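Local coordinates for type IV pilus assembly protein PilF (Pseudomonas aeruginosa, PDB 2HO1), which is an outer-membrane lipoprotein built of tetratricopeptide repeats that interacts with PilQ and is essential for its outer-membrane localization and assembly into the dodecameric type IV pilus secretin, at residues D34-R37 with D38-Q42; E84-P87 with K88-D91. All blocks are in the same frame, centred on the assembly; numbering follows the deposited sequence. Where two conformers were deposited one is given.

Contact 1: residues D34-R37 with D38-Q42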
loop_
_atom_site.group_PDB
_atom_site.type_symbol
_atom_site.label_atom_id
_atom_site.label_comp_id
_atom_site.label_asym_id
_atom_site.label_seq_id
_atom_site.Cartn_x
_atom_site.Cartn_y
_atom_site.Cartn_z
ATOM N N ASP A 34 18.314 27.892 -7.337
ATOM C CA ASP A 34 17.094 27.161 -7.033
ATOM C C ASP A 34 15.895 28.074 -7.176
ATOM O O ASP A 34 14.779 27.616 -7.393
ATOM C CB ASP A 34 17.133 26.642 -5.608
ATOM C CG ASP A 34 18.354 25.811 -5.340
ATOM O OD1 ASP A 34 18.589 24.848 -6.113
ATOM O OD2 ASP A 34 19.072 26.131 -4.363
ATOM N N GLU A 35 16.136 29.373 -7.040
ATOM C CA GLU A 35 15.067 30.339 -7.149
ATOM C C GLU A 35 14.609 30.456 -8.593
ATOM O O GLU A 35 13.410 30.446 -8.867
ATOM C CB GLU A 35 15.520 31.693 -6.609
ATOM C CG GLU A 35 14.353 32.605 -6.319
ATOM C CD GLU A 35 14.742 33.843 -5.534
ATOM O OE1 GLU A 35 15.757 34.475 -5.897
ATOM O OE2 GLU A 35 14.019 34.181 -4.571
ATOM N N ALA A 36 15.565 30.554 -9.509
ATOM C CA ALA A 36 15.263 30.646 -10.933
ATOM C C ALA A 36 14.659 29.305 -11.424
ATOM O O ALA A 36 13.660 29.277 -12.159
ATOM C CB ALA A 36 16.531 30.983 -11.701
ATOM N N ARG A 37 15.261 28.198 -10.996
ATOM C CA ARG A 37 14.758 26.883 -11.349
ATOM C C ARG A 37 13.279 26.745 -10.959
ATOM O O ARG A 37 12.458 26.357 -11.771
ATOM C CB ARG A 37 15.561 25.805 -10.623
ATOM C CG ARG A 37 15.032 24.417 -10.847
ATOM C CD ARG A 37 15.505 23.510 -9.771
ATOM N NE ARG A 37 14.887 23.830 -8.495
ATOM C CZ ARG A 37 15.400 23.480 -7.322
ATOM N NH1 ARG A 37 16.542 22.800 -7.283
ATOM N NH2 ARG A 37 14.780 23.811 -6.194
ATOM N N ASP A 38 12.946 27.060 -9.710
ATOM C CA ASP A 38 11.569 26.959 -9.222
ATOM C C ASP A 38 10.605 27.853 -10.008
ATOM O O ASP A 38 9.457 27.471 -10.287
ATOM C CB ASP A 38 11.506 27.331 -7.744
ATOM C CG ASP A 38 12.061 26.246 -6.844
ATOM O OD1 ASP A 38 12.601 25.240 -7.360
ATOM O OD2 ASP A 38 11.948 26.402 -5.609
ATOM N N ALA A 39 11.077 29.058 -10.333
ATOM C CA ALA A 39 10.297 30.025 -11.091
ATOM C C ALA A 39 9.941 29.450 -12.483
ATOM O O ALA A 39 8.784 29.488 -12.913
ATOM C CB ALA A 39 11.097 31.327 -11.231
ATOM N N TYR A 40 10.950 28.941 -13.174
ATOM C CA TYR A 40 10.772 28.326 -14.487
ATOM C C TYR A 40 9.813 27.140 -14.418
ATOM O O TYR A 40 8.965 26.951 -15.325
ATOM C CB TYR A 40 12.114 27.855 -15.030
ATOM C CG TYR A 40 12.924 28.968 -15.611
ATOM C CD1 TYR A 40 12.359 29.827 -16.546
ATOM C CD2 TYR A 40 14.245 29.190 -15.211
ATOM C CE1 TYR A 40 13.075 30.882 -17.067
ATOM C CE2 TYR A 40 14.973 30.242 -15.728
ATOM C CZ TYR A 40 14.379 31.091 -16.659
ATOM O OH TYR A 40 15.078 32.156 -17.183
ATOM N N ILE A 41 9.927 26.339 -13.347
ATOM C CA ILE A 41 9.017 25.207 -13.199
ATOM C C ILE A 41 7.586 25.743 -13.064
ATOM O O ILE A 41 6.644 25.181 -13.652
ATOM C CB ILE A 41 9.396 24.330 -11.979
ATOM C CG1 ILE A 41 10.719 23.611 -12.277
ATOM C CG2 ILE A 41 8.294 23.301 -11.685
ATOM C CD1 ILE A 41 11.359 23.002 -11.063
ATOM N N GLN A 42 7.412 26.849 -12.333
ATOM C CA GLN A 42 6.070 27.406 -12.175
ATOM C C GLN A 42 5.538 27.949 -13.506
ATOM O O GLN A 42 4.354 27.800 -13.812
ATOM C CB GLN A 42 6.063 28.542 -11.146
ATOM C CG GLN A 42 6.251 28.104 -9.704
ATOM C CD GLN A 42 5.157 27.178 -9.245
ATOM O OE1 GLN A 42 3.994 27.564 -9.172
ATOM N NE2 GLN A 42 5.521 25.943 -8.933
#

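Contact 2: residues E84-P87 with K88-D91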
loop_
_atom_site.group_PDB
_atom_site.type_symbol
_atom_site.label_atom_id
_atom_site.label_comp_id
_atom_site.label_asym_id
_atom_site.label_seq_id
_atom_site.Cartn_x
_atom_site.Cartn_y
_atom_site.Cartn_z
ATOM N N GLU A 84 0.734 15.160 -24.617
ATOM C CA GLU A 84 0.930 15.040 -26.076
ATOM C C GLU A 84 0.898 13.599 -26.592
ATOM O O GLU A 84 1.318 13.343 -27.719
ATOM C CB GLU A 84 2.260 15.613 -26.505
ATOM C CG GLU A 84 2.451 17.051 -26.156
ATOM C CD GLU A 84 3.790 17.556 -26.621
ATOM O OE1 GLU A 84 4.754 16.753 -26.705
ATOM O OE2 GLU A 84 3.872 18.767 -26.893
HETATM N N MSE A 85 0.433 12.677 -25.757
HETATM C CA MSE A 85 0.350 11.267 -26.127
HETATM C C MSE A 85 1.676 10.682 -26.602
HETATM O O MSE A 85 1.739 9.989 -27.619
HETATM C CB MSE A 85 -0.713 11.063 -27.202
HETATM C CG MSE A 85 -2.110 11.474 -26.747
HETATM SE SE MSE A 85 -2.771 10.416 -25.272
HETATM C CE MSE A 85 -3.723 9.063 -26.258
ATOM N N GLU A 86 2.735 10.986 -25.861
ATOM C CA GLU A 86 4.069 10.461 -26.153
ATOM C C GLU A 86 4.391 9.662 -24.893
ATOM O O GLU A 86 5.180 10.089 -24.068
ATOM C CB GLU A 86 5.077 11.598 -26.344
ATOM C CG GLU A 86 4.945 12.357 -27.690
ATOM C CD GLU A 86 5.497 11.523 -28.865
ATOM O OE1 GLU A 86 6.177 10.494 -28.597
ATOM O OE2 GLU A 86 5.266 11.907 -30.034
ATOM N N PRO A 87 3.762 8.479 -24.730
ATOM C CA PRO A 87 3.999 7.648 -23.540
ATOM C C PRO A 87 5.436 7.217 -23.247
ATOM O O PRO A 87 5.820 7.147 -22.072
ATOM C CB PRO A 87 3.035 6.484 -23.731
ATOM C CG PRO A 87 2.972 6.323 -25.226
ATOM C CD PRO A 87 2.860 7.801 -25.670
ATOM N N LYS A 88 6.262 6.960 -24.268
ATOM C CA LYS A 88 7.648 6.556 -23.987
ATOM C C LYS A 88 8.401 7.678 -23.324
ATOM O O LYS A 88 9.160 7.459 -22.361
ATOM C CB LYS A 88 8.419 6.155 -25.264
ATOM C CG LYS A 88 8.196 4.734 -25.713
ATOM C CD LYS A 88 9.165 3.818 -24.980
ATOM C CE LYS A 88 8.701 2.365 -25.014
ATOM N NZ LYS A 88 8.307 1.937 -26.379
ATOM N N LEU A 89 8.230 8.885 -23.855
ATOM C CA LEU A 89 8.909 10.060 -23.307
ATOM C C LEU A 89 8.369 10.384 -21.914
ATOM O O LEU A 89 9.129 10.716 -21.006
ATOM C CB LEU A 89 8.727 11.274 -24.232
ATOM C CG LEU A 89 9.176 11.049 -25.696
ATOM C CD1 LEU A 89 9.143 12.405 -26.464
ATOM C CD2 LEU A 89 10.603 10.451 -25.723
ATOM N N ALA A 90 7.058 10.296 -21.753
ATOM C CA ALA A 90 6.455 10.598 -20.455
ATOM C C ALA A 90 6.998 9.625 -19.401
ATOM O O ALA A 90 7.438 10.055 -18.339
ATOM C CB ALA A 90 4.924 10.504 -20.546
ATOM N N ASP A 91 6.997 8.326 -19.722
ATOM C CA ASP A 91 7.490 7.290 -18.821
ATOM C C ASP A 91 8.937 7.567 -18.406
ATOM O O ASP A 91 9.314 7.461 -17.220
ATOM C CB ASP A 91 7.433 5.899 -19.482
ATOM C CG ASP A 91 7.727 4.786 -18.496
ATOM O OD1 ASP A 91 6.779 4.364 -17.808
ATOM O OD2 ASP A 91 8.897 4.359 -18.381
HETATM O O HOH W 1 6.347 8.300 -26.902
#

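Contact 1: residues D34-R37 with D38-Q42
Arg-37 and Asp-38, neighbours in sequence on the helix 33-49, lie side by side with their charged ends turned the same way, and their pairing shows how a helix surface can hold a guanidinium in place. NE and NH2 of Arg-37 both close on a single oxygen, OD1 of Asp-38, each at 2.9 Å. The oxygen sits at the edge of the guanidinium, essentially in its plane; NE meets it nearly along its C-O axis and NH2 comes in on the syn side, 27° out of the carboxylate plane, both from the same face. The two planar groups are turned 31° apart. What brings the group round is the bend at chi3 of Arg-37 (69°), which folds the guanidinium back toward the start of the helix. There NH1 lies 3.1 Å from OD1 of Asp-34, an attraction of charges alone, because that carboxylate oxygen stands well out of the guanidinium plane; NH1 also pairs with Asp-67, and OD2 of Asp-34 accepts a bond from the backbone N of Lys-31.

Packing is closer on the inward side of the helix. CD1 of the buried Ile-41 lies 3.9 Å from CG of Arg-37, and the same isoleucine reaches Ala-63 and Ala-73 in the next two helices. Tyr-40 sets its ring obliquely against the preceding turn, with CD2 3.1 Å from the carbonyl O of Ala-36, and rests on Lys-62 and Ala-63 of helix 57-66. Glu-35 and Ala-39, by contrast, occupy the exposed flank, joined by a backbone bond from Ala-39 N to Glu-35 O (3.1 Å). Held by acids of its own helix and by Asp-67, just beyond helix 57-66, Arg-37 probably remains protonated, and its charge should help keep Asp-34 and Asp-38 ionised.

Contact 2: residues E84-P87 with K88-D91
The turn from helix 71-83 into helix 87-100, where the second tetratricopeptide repeat of PilF is taken to begin, illustrates how a chain leaves one helix and enters the next within a few residues: Glu-86 is the N-cap of helix 87-100, and its side chain and carbonyl both meet the new first turn. The carbonyl O of Glu-86 accepts from Ala-90 N at 3.0 Å, with an N-H...O angle of 162°. One residue on, Pro-87 O takes the N-H of Asp-91 at 2.9 Å. Glu-86 also reaches the turn through a water: this molecule donates to OE1 (2.8 Å from the water oxygen) and accepts from Lys-88 N (3.0 Å from it), so a backbone N-H at the helix start is satisfied by a bridge. The bend at chi2 of Glu-86 (-75°) curls the carboxylate back beside this end of the helix, where the dipole would be expected to favour its negative charge.

Just before the cap, a Schellman motif ends helix 71-83, with Met-85, deposited as selenomethionine, as its C-prime residue at positive phi; Glu-86 N returns to Phe-81 O and Met-85 N to Gln-82 O. Helix stop and helix start thus share Glu-86. Glu-86 and Leu-89 run alongside each other, CB and OE1 of the glutamate each lying 4.1 Å from CD1 of the leucine, a loose contact. Ala-90, buried, directs its CB toward residues 84-87 and packs against Phe-81 on one helix and Phe-114 on another. The carboxylate of Asp-91 turns elsewhere, to Tyr-111, Arg-95 and Arg-120.

From the N terminus, the chain enters helix 33-49, where contact 1 joins successive turns of a single helix assigned to the first repeat. It then runs through helices 57-66 and 71-83 before contact 2 spans the turn into helix 87-100, assigned to the second. Neither contact closes a long loop; they follow in series, without nesting or crossing. The centres of contact 1 and contact 2 are about 23 Å apart, and the two do not touch. Helix 71-83 provides an indirect tie: Ile-41 packs on its Asp-72 and Ala-73, while Leu-89 and Ala-90 meet Phe-81 further along it. Both lie in the TPR1-TPR4 region, the minimal part required for secretin assembly and function.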